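MgGH51 (Meripilus giganteus, PDB 6ZPV) probably hydrolyses terminal alpha-L-arabinofuranosyl linkages in arabinose-bearing polysaccharides, as a fungal member of glycoside hydrolase family 51. Local coordinates at residues R541-I552 against S618-N627; G29-L37 against N207-L217. One frame throughout, in Å; residues are numbered along the deposited sequence. Where two conformers were deposited one is given.

Interaction 1 of 2, residues R541-I552 against S618-N627; sequences RASSSGKTFIKI and SVSVITVTTN
In the conformer described, the guanidinium of Arg541 carries the CA of Gly546 over one face, toward its rim, while its edge meets Thr626 and the amide of Asn627. The ring of Phe549 has the carbonyl carbon of Lys547 over one face, toward the rim, and turns its CD1 edge to OG1 of Thr623, 3.6 Å away, the side chains alongside. Gripping Thr626 side-on, NE of Arg541 donates to OG1 of Thr626 at 3.0 Å, and NH2 of Arg541 reaches Thr626 O at 2.9 Å, tilted from the carbonyl plane. NE adds a longer bond to the same carbonyl. An extended chain, with CG anti to the backbone N (chi1 -178°), carries the group there, and Gln522 holds NH1. Thr626 OG1 donates to OG1 of Thr548 (2.8 Å), which itself donates to Gly546 O, so each hydroxyl's rotation is set by the acceptor it donates to. On the face of Ile550 and Ile552, CD1 of Ile552 meets CD1 of Ile622 at 4.2 Å, and Phe610 and Tyr612 cover them. Paired backbone bonds at Thr548–Val624, Ile550–Ile622 and Ile552–Ser620 make these neighbouring antiparallel strands, the fourth and fifth across the seven-stranded sheet of the C-terminal beta-sandwich domain found in GH51 enzymes.

Interaction 2 of 2, residues G29-L37 against N207-L217; sequences GDGGLYAEL and NGLRADIAETL
The backbones of Leu33–Ala35 and Gly208–Arg210 run past each other through a single bridge, in which Arg210 N donates to Leu33 O (2.8 Å) and Ala35 N to Gly208 O (3.0 Å), the latter bond in the carbonyl plane and on a lone pair. The short helix 29-33 and helix 211-217 lie at 76° to each other. Leu33 fills the angle between them: its CD1 touches CG2 of Ile213 at 3.9 Å and also reaches Ala214 and CD1 of Leu217, while its CG rests against CD1 of Leu209. With CG anti to the backbone N (chi1 -180°), the branch swings back toward the second helix although its CB points away. On the other side of the bridge the Tyr34 hydroxyl donates to OD1 of Asn207 at 2.6 Å, on a lone pair in the amide plane. Ring and amide are turned 81° apart, and Asn207 O lies at the ring edge, buried without a partner. Arg41 also bonds the Tyr34 hydroxyl, and Glu273 holds ND2 of Asn207, so both polar ends are fixed from outside.

Arg210, at the N-cap position, lays its aliphatic chain along Gly32 O, CB approaching to 3.5 Å. Its guanidinium carries CD1 of Ile213 over one face and grips Asp212 side-on, NE to OD1 (2.7 Å) and NH2 to OD2, both on syn lone pairs. Arg210 NH1 bonds both Asp499 O and water 3, which donates to Gly32 O. The arrangement joins the loop after the first strand of the parallel (beta/alpha)8 barrel to the N-terminal end of the helix preceding its second strand.

How the interactions relate
Interaction 2 comes first along the chain and closes before interaction 1 opens. Their centres are about 33 Å apart and their nearest atoms about 15 Å, so the two do not touch. Interaction 2 lies about 9 Å from the chain centre, where residues 29-37, which follow barrel strand 20-21, meet residues 207-217, which lead into strand 224-227; the two antiparallel five-stranded sheets separate them in sequence. Interaction 1 lies about 29 Å from that centre and pairs strands 547-554 and 618-625 within the seven-stranded antiparallel sheet. They share no sheet: one joins the two ends of the chain that flank the inserted all-beta region, the other brings the C-terminus into the terminal beta domain, which strand 11-12 also joins.

Interaction 1 of 2, residues R541-I552 against S618-N627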
loop_
_atom_site.group_PDB
_atom_site.type_symbol
_atom_site.label_atom_id
_atom_site.label_comp_id
_atom_site.label_asym_id
_atom_site.label_seq_id
_atom_site.Cartn_x
_atom_site.Cartn_y
_atom_site.Cartn_z
ATOM N N ARG A 541 -11.512 -24.361 10.539
ATOM C CA ARG A 541 -12.449 -24.303 11.686
ATOM C C ARG A 541 -11.894 -23.366 12.759
ATOM O O ARG A 541 -10.705 -23.467 13.059
ATOM C CB ARG A 541 -12.706 -25.734 12.181
ATOM C CG ARG A 541 -13.693 -25.859 13.334
ATOM C CD ARG A 541 -14.020 -27.329 13.636
ATOM N NE ARG A 541 -14.946 -27.526 14.738
ATOM C CZ ARG A 541 -14.613 -27.519 16.040
ATOM N NH1 ARG A 541 -13.343 -27.339 16.426
ATOM N NH2 ARG A 541 -15.561 -27.638 16.972
ATOM N N ALA A 542 -12.760 -22.562 13.335
ATOM C CA ALA A 542 -12.431 -21.761 14.511
ATOM C C ALA A 542 -12.568 -22.628 15.763
ATOM O O ALA A 542 -13.677 -23.091 16.100
ATOM C CB ALA A 542 -13.335 -20.580 14.550
ATOM N N SER A 543 -11.443 -22.899 16.416
ATOM C CA SER A 543 -11.417 -23.810 17.550
ATOM C C SER A 543 -12.401 -23.403 18.671
ATOM O O SER A 543 -12.949 -24.320 19.322
ATOM C CB SER A 543 -10.020 -23.927 18.081
ATOM O OG SER A 543 -9.565 -22.683 18.610
ATOM N N SER A 544 -12.590 -22.106 18.899
ATOM C CA SER A 544 -13.331 -21.554 20.052
ATOM C C SER A 544 -14.836 -21.704 19.800
ATOM O O SER A 544 -15.565 -21.874 20.732
ATOM C CB SER A 544 -12.972 -20.113 20.271
ATOM O OG SER A 544 -13.376 -19.253 19.184
ATOM N N SER A 545 -15.289 -21.551 18.576
ATOM C CA SER A 545 -16.742 -21.450 18.237
ATOM C C SER A 545 -17.265 -22.664 17.469
ATOM O O SER A 545 -18.505 -22.852 17.412
ATOM C CB SER A 545 -17.030 -20.199 17.441
ATOM O OG SER A 545 -16.384 -20.354 16.193
ATOM N N GLY A 546 -16.376 -23.399 16.798
ATOM C CA GLY A 546 -16.758 -24.441 15.852
ATOM C C GLY A 546 -17.223 -23.892 14.495
ATOM O O GLY A 546 -17.625 -24.697 13.650
ATOM N N LYS A 547 -17.147 -22.573 14.257
ATOM C CA LYS A 547 -17.457 -22.032 12.921
ATOM C C LYS A 547 -16.480 -22.678 11.931
ATOM O O LYS A 547 -15.254 -22.678 12.139
ATOM C CB LYS A 547 -17.382 -20.525 12.912
ATOM C CG LYS A 547 -18.587 -19.809 13.370
ATOM C CD LYS A 547 -18.438 -18.354 13.001
ATOM C CE LYS A 547 -19.732 -17.659 13.186
ATOM N NZ LYS A 547 -19.471 -16.232 12.916
ATOM N N THR A 548 -17.034 -23.243 10.854
ATOM C CA THR A 548 -16.292 -24.058 9.906
ATOM C C THR A 548 -16.502 -23.456 8.518
ATOM O O THR A 548 -17.674 -23.313 8.062
ATOM C CB THR A 548 -16.765 -25.523 9.995
ATOM O OG1 THR A 548 -16.603 -25.975 11.337
ATOM C CG2 THR A 548 -16.034 -26.441 9.046
ATOM N N PHE A 549 -15.401 -23.111 7.875
ATOM C CA PHE A 549 -15.381 -22.302 6.631
ATOM C C PHE A 549 -14.954 -23.168 5.480
ATOM O O PHE A 549 -13.800 -23.629 5.448
ATOM C CB PHE A 549 -14.428 -21.140 6.809
ATOM C CG PHE A 549 -14.622 -20.341 8.065
ATOM C CD1 PHE A 549 -15.627 -19.410 8.162
ATOM C CD2 PHE A 549 -13.772 -20.518 9.138
ATOM C CE1 PHE A 549 -15.804 -18.645 9.307
ATOM C CE2 PHE A 549 -13.908 -19.777 10.286
ATOM C CZ PHE A 549 -14.949 -18.864 10.371
ATOM N N ILE A 550 -15.872 -23.442 4.569
ATOM C CA ILE A 550 -15.645 -24.259 3.378
ATOM C C ILE A 550 -15.493 -23.328 2.206
ATOM O O ILE A 550 -16.463 -22.699 1.762
ATOM C CB ILE A 550 -16.793 -25.262 3.184
ATOM C CG1 ILE A 550 -17.020 -26.155 4.385
ATOM C CG2 ILE A 550 -16.567 -26.050 1.909
ATOM C CD1 ILE A 550 -18.339 -26.898 4.377
ATOM N N LYS A 551 -14.254 -23.154 1.725
ATOM C CA LYS A 551 -13.941 -22.218 0.619
ATOM C C LYS A 551 -13.767 -22.998 -0.659
ATOM O O LYS A 551 -13.020 -23.976 -0.660
ATOM C CB LYS A 551 -12.702 -21.369 1.018
ATOM C CG LYS A 551 -12.947 -20.504 2.239
ATOM C CD LYS A 551 -12.057 -19.346 2.436
ATOM C CE LYS A 551 -10.678 -19.723 2.852
ATOM N NZ LYS A 551 -10.330 -19.276 4.313
ATOM N N ILE A 552 -14.465 -22.568 -1.702
ATOM C CA ILE A 552 -14.572 -23.344 -2.951
ATOM C C ILE A 552 -14.288 -22.427 -4.131
ATOM O O ILE A 552 -14.982 -21.392 -4.319
ATOM C CB ILE A 552 -15.979 -23.919 -3.113
ATOM C CG1 ILE A 552 -16.423 -24.705 -1.875
ATOM C CG2 ILE A 552 -16.066 -24.760 -4.381
ATOM C CD1 ILE A 552 -17.916 -24.941 -1.770
ATOM N N SER A 618 -16.410 -19.092 -10.149
ATOM C CA SER A 618 -16.958 -18.629 -8.859
ATOM C C SER A 618 -15.986 -18.873 -7.703
ATOM O O SER A 618 -15.215 -19.859 -7.707
ATOM C CB SER A 618 -18.284 -19.296 -8.568
ATOM O OG SER A 618 -18.188 -20.705 -8.402
ATOM N N VAL A 619 -16.117 -18.023 -6.696
ATOM C CA VAL A 619 -15.490 -18.207 -5.399
ATOM C C VAL A 619 -16.638 -18.221 -4.390
ATOM O O VAL A 619 -17.427 -17.267 -4.337
ATOM C CB VAL A 619 -14.513 -17.081 -5.005
ATOM C CG1 VAL A 619 -13.870 -17.381 -3.663
ATOM C CG2 VAL A 619 -13.464 -16.899 -6.099
ATOM N N SER A 620 -16.726 -19.278 -3.585
ATOM C CA SER A 620 -17.832 -19.457 -2.633
ATOM C C SER A 620 -17.272 -19.763 -1.261
ATOM O O SER A 620 -16.265 -20.488 -1.141
ATOM C CB SER A 620 -18.792 -20.542 -3.064
ATOM O OG SER A 620 -19.239 -20.342 -4.406
ATOM N N VAL A 621 -17.983 -19.333 -0.237
ATOM C CA VAL A 621 -17.671 -19.713 1.160
ATOM C C VAL A 621 -18.977 -20.177 1.795
ATOM O O VAL A 621 -19.952 -19.402 1.831
ATOM C CB VAL A 621 -17.103 -18.551 1.973
ATOM C CG1 VAL A 621 -16.777 -19.020 3.388
ATOM C CG2 VAL A 621 -15.888 -17.947 1.274
ATOM N N ILE A 622 -18.965 -21.391 2.304
ATOM C CA ILE A 622 -20.086 -21.940 3.078
ATOM C C ILE A 622 -19.606 -22.012 4.517
ATOM O O ILE A 622 -18.550 -22.642 4.784
ATOM C CB ILE A 622 -20.561 -23.316 2.561
ATOM C CG1 ILE A 622 -21.126 -23.142 1.164
ATOM C CG2 ILE A 622 -21.603 -23.894 3.538
ATOM C CD1 ILE A 622 -21.478 -24.461 0.454
ATOM N N THR A 623 -20.340 -21.403 5.462
ATOM C CA THR A 623 -19.983 -21.428 6.887
ATOM C C THR A 623 -21.053 -22.198 7.642
ATOM O O THR A 623 -22.240 -21.788 7.626
ATOM C CB THR A 623 -19.820 -20.024 7.446
ATOM O OG1 THR A 623 -18.864 -19.300 6.650
ATOM C CG2 THR A 623 -19.363 -20.056 8.879
ATOM N N VAL A 624 -20.644 -23.231 8.342
ATOM C CA VAL A 624 -21.524 -24.024 9.228
ATOM C C VAL A 624 -20.864 -24.069 10.605
ATOM O O VAL A 624 -19.698 -23.677 10.753
ATOM C CB VAL A 624 -21.736 -25.444 8.647
ATOM C CG1 VAL A 624 -22.536 -25.351 7.374
ATOM C CG2 VAL A 624 -20.472 -26.250 8.463
ATOM N N THR A 625 -21.568 -24.560 11.597
ATOM C CA THR A 625 -20.982 -24.852 12.920
ATOM C C THR A 625 -20.809 -26.362 13.022
ATOM O O THR A 625 -21.766 -27.096 12.789
ATOM C CB THR A 625 -21.777 -24.237 14.046
ATOM O OG1 THR A 625 -21.859 -22.828 13.827
ATOM C CG2 THR A 625 -21.145 -24.493 15.370
ATOM N N THR A 626 -19.631 -26.805 13.482
ATOM C CA THR A 626 -19.359 -28.248 13.702
ATOM C C THR A 626 -18.783 -28.466 15.097
ATOM O O THR A 626 -18.066 -27.591 15.604
ATOM C CB THR A 626 -18.424 -28.834 12.647
ATOM O OG1 THR A 626 -17.125 -28.283 12.802
ATOM C CG2 THR A 626 -18.934 -28.632 11.247
ATOM N N ASN A 627 -19.033 -29.645 15.637
ATOM C CA ASN A 627 -18.373 -30.109 16.886
ATOM C C ASN A 627 -18.251 -31.637 16.812
ATOM O O ASN A 627 -18.899 -32.263 15.964
ATOM C CB ASN A 627 -19.057 -29.594 18.174
ATOM C CG ASN A 627 -19.039 -28.085 18.421
ATOM O OD1 ASN A 627 -18.052 -27.563 18.975
ATOM N ND2 ASN A 627 -20.141 -27.378 18.098
ATOM O OXT ASN A 627 -17.505 -32.228 17.636
HETATM O O HOH W 1 -20.040 -24.826 18.664
HETATM O O HOH W 2 -17.412 -21.618 -5.933
#

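Interaction 2 of 2, residues G29-L37 against N207-L217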
loop_
_atom_site.group_PDB
_atom_site.type_symbol
_atom_site.label_atom_id
_atom_site.label_comp_id
_atom_site.label_asym_id
_atom_site.label_seq_id
_atom_site.Cartn_x
_atom_site.Cartn_y
_atom_site.Cartn_z
ATOM N N GLY A 29 1.045 5.565 -2.354
ATOM C CA GLY A 29 1.447 6.273 -1.120
ATOM C C GLY A 29 1.108 7.736 -1.294
ATOM O O GLY A 29 0.005 8.181 -0.960
ATOM N N ASP A 30 2.044 8.484 -1.878
ATOM C CA ASP A 30 1.743 9.838 -2.329
ATOM C C ASP A 30 0.640 9.825 -3.380
ATOM O O ASP A 30 0.859 9.191 -4.449
ATOM C CB ASP A 30 2.996 10.489 -2.874
ATOM C CG ASP A 30 4.012 10.838 -1.827
ATOM O OD1 ASP A 30 3.711 11.381 -0.784
ATOM O OD2 ASP A 30 5.155 10.490 -2.010
ATOM N N GLY A 31 -0.483 10.469 -3.119
ATOM C CA GLY A 31 -1.615 10.393 -3.985
ATOM C C GLY A 31 -2.636 9.305 -3.683
ATOM O O GLY A 31 -3.677 9.238 -4.353
ATOM N N GLY A 32 -2.325 8.490 -2.676
ATOM C CA GLY A 32 -3.123 7.292 -2.380
ATOM C C GLY A 32 -3.429 7.160 -0.919
ATOM O O GLY A 32 -4.231 7.916 -0.336
ATOM N N LEU A 33 -2.791 6.176 -0.286
ATOM C CA LEU A 33 -3.041 5.921 1.174
ATOM C C LEU A 33 -2.655 7.140 2.022
ATOM O O LEU A 33 -3.295 7.382 3.044
ATOM C CB LEU A 33 -2.297 4.651 1.564
ATOM C CG LEU A 33 -2.444 4.223 3.021
ATOM C CD1 LEU A 33 -3.878 3.838 3.340
ATOM C CD2 LEU A 33 -1.531 3.029 3.267
ATOM N N TYR A 34 -1.589 7.842 1.664
ATOM C CA TYR A 34 -1.186 9.044 2.413
ATOM C C TYR A 34 -2.151 10.179 2.096
ATOM O O TYR A 34 -2.384 10.460 0.932
ATOM C CB TYR A 34 0.267 9.374 2.069
ATOM C CG TYR A 34 0.872 10.544 2.808
ATOM C CD1 TYR A 34 0.754 10.685 4.186
ATOM C CD2 TYR A 34 1.613 11.482 2.114
ATOM C CE1 TYR A 34 1.357 11.751 4.834
ATOM C CE2 TYR A 34 2.220 12.543 2.784
ATOM C CZ TYR A 34 2.079 12.701 4.143
ATOM O OH TYR A 34 2.715 13.771 4.760
ATOM N N ALA A 35 -2.708 10.841 3.119
ATOM C CA ALA A 35 -3.890 11.720 2.862
ATOM C C ALA A 35 -3.566 13.078 2.245
ATOM O O ALA A 35 -4.508 13.781 1.870
ATOM C CB ALA A 35 -4.646 11.918 4.161
ATOM N N GLU A 36 -2.297 13.471 2.153
ATOM C CA GLU A 36 -1.943 14.764 1.570
ATOM C C GLU A 36 -2.612 14.954 0.226
ATOM O O GLU A 36 -2.553 14.054 -0.671
ATOM C CB GLU A 36 -0.420 14.833 1.407
ATOM C CG GLU A 36 0.075 16.005 0.592
ATOM C CD GLU A 36 -0.167 17.367 1.264
ATOM O OE1 GLU A 36 0.393 17.545 2.390
ATOM O OE2 GLU A 36 -0.907 18.193 0.712
ATOM N N LEU A 37 -3.159 16.126 -0.040
ATOM C CA LEU A 37 -3.909 16.411 -1.269
ATOM C C LEU A 37 -3.119 17.184 -2.306
ATOM O O LEU A 37 -3.561 17.202 -3.486
ATOM C CB LEU A 37 -5.169 17.229 -0.879
ATOM C CG LEU A 37 -6.135 16.463 -0.010
ATOM C CD1 LEU A 37 -7.229 17.352 0.546
ATOM C CD2 LEU A 37 -6.723 15.279 -0.754
ATOM N N ASN A 207 -0.761 13.738 10.289
ATOM C CA ASN A 207 0.029 13.313 9.145
ATOM C C ASN A 207 -0.407 11.935 8.630
ATOM O O ASN A 207 0.433 11.161 8.136
ATOM C CB ASN A 207 1.548 13.370 9.421
ATOM C CG ASN A 207 2.325 13.342 8.137
ATOM O OD1 ASN A 207 1.967 14.105 7.198
ATOM N ND2 ASN A 207 3.371 12.501 8.053
ATOM N N GLY A 208 -1.705 11.636 8.749
ATOM C CA GLY A 208 -2.194 10.271 8.555
ATOM C C GLY A 208 -2.778 10.020 7.158
ATOM O O GLY A 208 -2.343 10.611 6.133
ATOM N N LEU A 209 -3.695 9.079 7.131
ATOM C CA LEU A 209 -4.035 8.312 5.916
ATOM C C LEU A 209 -5.455 8.628 5.420
ATOM O O LEU A 209 -6.345 9.031 6.205
ATOM C CB LEU A 209 -3.826 6.836 6.174
ATOM C CG LEU A 209 -2.474 6.470 6.780
ATOM C CD1 LEU A 209 -2.357 4.965 6.894
ATOM C CD2 LEU A 209 -1.306 7.028 5.989
ATOM N N ARG A 210 -5.651 8.448 4.136
ATOM C CA ARG A 210 -6.922 8.706 3.458
ATOM C C ARG A 210 -7.970 7.700 3.934
ATOM O O ARG A 210 -7.754 6.495 3.859
ATOM C CB ARG A 210 -6.716 8.695 1.955
ATOM C CG ARG A 210 -7.991 8.863 1.181
ATOM C CD ARG A 210 -7.776 9.015 -0.316
ATOM N NE ARG A 210 -8.987 8.629 -1.043
ATOM C CZ ARG A 210 -9.141 8.696 -2.373
ATOM N NH1 ARG A 210 -8.207 9.206 -3.121
ATOM N NH2 ARG A 210 -10.262 8.252 -2.918
ATOM N N ALA A 211 -9.096 8.190 4.395
ATOM C CA ALA A 211 -10.084 7.362 5.125
ATOM C C ALA A 211 -10.681 6.236 4.269
ATOM O O ALA A 211 -10.713 5.093 4.741
ATOM C CB ALA A 211 -11.177 8.274 5.662
ATOM N N ASP A 212 -11.206 6.521 3.087
ATOM C CA ASP A 212 -11.856 5.447 2.332
ATOM C C ASP A 212 -10.867 4.311 1.979
ATOM O O ASP A 212 -11.267 3.152 2.106
ATOM C CB ASP A 212 -12.641 5.997 1.141
ATOM C CG ASP A 212 -11.858 6.769 0.093
ATOM O OD1 ASP A 212 -10.633 6.958 0.292
ATOM O OD2 ASP A 212 -12.501 7.211 -0.942
ATOM N N ILE A 213 -9.653 4.650 1.610
ATOM C CA ILE A 213 -8.669 3.633 1.270
ATOM C C ILE A 213 -8.283 2.876 2.546
ATOM O O ILE A 213 -8.274 1.632 2.526
ATOM C CB ILE A 213 -7.444 4.262 0.567
ATOM C CG1 ILE A 213 -7.826 4.903 -0.760
ATOM C CG2 ILE A 213 -6.365 3.216 0.437
ATOM C CD1 ILE A 213 -6.669 5.599 -1.463
ATOM N N ALA A 214 -7.961 3.578 3.631
ATOM C CA ALA A 214 -7.547 2.902 4.860
ATOM C C ALA A 214 -8.660 1.940 5.312
ATOM O O ALA A 214 -8.378 0.828 5.738
ATOM C CB ALA A 214 -7.243 3.922 5.941
ATOM N N GLU A 215 -9.902 2.408 5.297
ATOM C CA GLU A 215 -11.033 1.559 5.723
ATOM C C GLU A 215 -11.189 0.344 4.833
ATOM O O GLU A 215 -11.563 -0.756 5.286
ATOM C CB GLU A 215 -12.292 2.367 5.710
ATOM C CG GLU A 215 -12.382 3.458 6.768
ATOM C CD GLU A 215 -13.468 4.503 6.578
ATOM O OE1 GLU A 215 -14.215 4.387 5.558
ATOM O OE2 GLU A 215 -13.504 5.494 7.350
ATOM N N THR A 216 -10.957 0.505 3.522
ATOM C CA THR A 216 -11.030 -0.608 2.561
ATOM C C THR A 216 -9.963 -1.647 2.882
ATOM O O THR A 216 -10.252 -2.873 2.823
ATOM C CB THR A 216 -10.940 -0.114 1.127
ATOM O OG1 THR A 216 -11.962 0.825 0.825
ATOM C CG2 THR A 216 -10.991 -1.229 0.104
ATOM N N LEU A 217 -8.743 -1.228 3.178
ATOM C CA LEU A 217 -7.707 -2.182 3.552
ATOM C C LEU A 217 -8.120 -2.892 4.813
ATOM O O LEU A 217 -7.972 -4.131 4.904
ATOM C CB LEU A 217 -6.373 -1.435 3.739
ATOM C CG LEU A 217 -5.833 -0.769 2.470
ATOM C CD1 LEU A 217 -4.430 -0.214 2.744
ATOM C CD2 LEU A 217 -5.903 -1.620 1.249
HETATM O O HOH W 3 -5.305 9.752 -2.101
#